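Local coordinates for (R)-specific enoyl-CoA hydratase (Aeromonas punctata, PDB 1IQ6), which catalyses the hydration of trans-2-enoyl-CoA of four to six carbons to (3R)-3-hydroxyacyl-CoA, supplying polyhydroxyalkanoate biosynthesis, at residues 75-80 with 129-134. Sequence-based numbering, arbitrary orientation.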
# COMPACT_ATOMS: atom_id res chain seq x y z
N SER B 75 -11.85 -12.33 1.87
CA SER B 75 -11.94 -11.16 1.01
C SER B 75 -10.74 -11.06 0.08
O SER B 75 -9.61 -11.38 0.46
CB SER B 75 -12.02 -9.88 1.85
OG SER B 75 -13.20 -9.84 2.63
N ILE B 76 -10.99 -10.62 -1.15
CA ILE B 76 -9.93 -10.45 -2.13
C ILE B 76 -9.88 -9.00 -2.60
O ILE B 76 -10.89 -8.43 -3.02
CB ILE B 76 -10.15 -11.38 -3.34
CG1 ILE B 76 -10.07 -12.85 -2.90
CG2 ILE B 76 -9.11 -11.09 -4.42
CD1 ILE B 76 -10.34 -13.85 -4.00
N TYR B 77 -8.70 -8.40 -2.51
CA TYR B 77 -8.47 -7.02 -2.92
C TYR B 77 -8.59 -6.85 -4.43
O TYR B 77 -7.91 -7.55 -5.19
CB TYR B 77 -7.06 -6.60 -2.49
CG TYR B 77 -6.95 -5.38 -1.60
CD1 TYR B 77 -5.93 -5.30 -0.65
CD2 TYR B 77 -7.81 -4.29 -1.74
CE1 TYR B 77 -5.76 -4.17 0.13
CE2 TYR B 77 -7.64 -3.14 -0.95
CZ TYR B 77 -6.60 -3.10 -0.02
OH TYR B 77 -6.40 -1.99 0.77
N LEU B 78 -9.44 -5.93 -4.87
CA LEU B 78 -9.59 -5.67 -6.30
C LEU B 78 -9.00 -4.29 -6.63
O LEU B 78 -8.45 -4.08 -7.70
CB LEU B 78 -11.06 -5.72 -6.72
CG LEU B 78 -11.78 -7.06 -6.58
CD1 LEU B 78 -13.20 -6.93 -7.12
CD2 LEU B 78 -11.04 -8.15 -7.35
N GLY B 79 -9.12 -3.36 -5.69
CA GLY B 79 -8.58 -2.03 -5.92
C GLY B 79 -8.50 -1.19 -4.66
O GLY B 79 -9.22 -1.44 -3.69
N GLN B 80 -7.62 -0.20 -4.67
CA GLN B 80 -7.45 0.70 -3.54
C GLN B 80 -6.96 2.05 -4.02
O GLN B 80 -5.95 2.12 -4.72
CB GLN B 80 -6.45 0.12 -2.53
CG GLN B 80 -6.14 1.05 -1.35
CD GLN B 80 -7.29 1.17 -0.35
OE1 GLN B 80 -7.70 0.17 0.26
NE2 GLN B 80 -7.81 2.38 -0.18
N ALA B 129 -11.58 1.30 -1.04
CA ALA B 129 -11.16 -0.04 -1.39
C ALA B 129 -12.32 -0.73 -2.09
O ALA B 129 -13.49 -0.47 -1.81
CB ALA B 129 -10.79 -0.83 -0.13
N VAL B 130 -11.99 -1.60 -3.04
CA VAL B 130 -12.98 -2.39 -3.76
C VAL B 130 -12.52 -3.81 -3.51
O VAL B 130 -11.38 -4.16 -3.81
CB VAL B 130 -12.96 -2.09 -5.27
CG1 VAL B 130 -13.98 -2.99 -5.97
CG2 VAL B 130 -13.30 -0.63 -5.53
N VAL B 131 -13.40 -4.64 -2.95
CA VAL B 131 -13.03 -6.01 -2.63
C VAL B 131 -14.07 -7.05 -3.01
O VAL B 131 -15.28 -6.80 -2.96
CB VAL B 131 -12.76 -6.17 -1.11
CG1 VAL B 131 -11.68 -5.19 -0.67
CG2 VAL B 131 -14.03 -5.93 -0.33
N LYS B 132 -13.58 -8.23 -3.39
CA LYS B 132 -14.44 -9.36 -3.74
C LYS B 132 -14.81 -10.02 -2.42
O LYS B 132 -13.94 -10.29 -1.59
CB LYS B 132 -13.67 -10.34 -4.63
CG LYS B 132 -14.50 -11.52 -5.11
CD LYS B 132 -13.67 -12.46 -5.98
CE LYS B 132 -13.16 -11.76 -7.23
NZ LYS B 132 -12.34 -12.68 -8.08
N LEU B 133 -16.10 -10.28 -2.23
CA LEU B 133 -16.59 -10.88 -0.99
C LEU B 133 -16.12 -12.31 -0.75
O LEU B 133 -15.88 -13.06 -1.69
CB LEU B 133 -18.12 -10.82 -0.96
CG LEU B 133 -18.72 -9.42 -1.10
CD1 LEU B 133 -20.24 -9.50 -0.99
CD2 LEU B 133 -18.16 -8.51 -0.02
N PRO B 134 -15.99 -12.70 0.53
CA PRO B 134 -15.56 -14.04 0.93
C PRO B 134 -16.31 -15.14 0.18
O PRO B 134 -15.63 -16.04 -0.37
CB PRO B 134 -15.85 -14.06 2.43
CG PRO B 134 -15.58 -12.64 2.82
CD PRO B 134 -16.25 -11.86 1.72
OXT PRO B 134 -17.55 -15.10 0.17
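A classic beta bulge interrupts the antiparallel pairing of strands 76-84 and 123-132: L78 and G79 both face V130, whose carbonyl O accepts from L78 N at 2.8 Å and from G79 N at 3.0 Å. L78 takes the helix-like backbone angles (phi -110°, psi -34°) usual for the first bulge residue. Before the bulge, I76 and K132 exchange two nearly straight bonds, K132 N to I76 O being 2.7 Å; beyond it, V130 N returns to G79 O. The extra residue swings the L78 side chain over the neighbouring strand, where its CB lies 4.1 Å from V130 CG1 and its CD2 meets the aliphatic CE of K132. The methylenes of K132 lie along I76. On the opposite face of this hotdog-fold sheet, Y77, Q80 and A129 lie against helix 55-68, while V131 packs on P71. Y77 CE2 sits 4.0 Å from A129 CB, a small methyl suited to the ring. The polar ends pair up: bent at chi2 (72°), Q80 brings OE1 into the tyrosine ring plane to accept from Y77 OH at 2.6 Å, and its NE2 is hydrogen-bonded to T114 OG1. Past G79 and Q80 the sheet continues into the second subunit, whose F84 meets the Y77 ring.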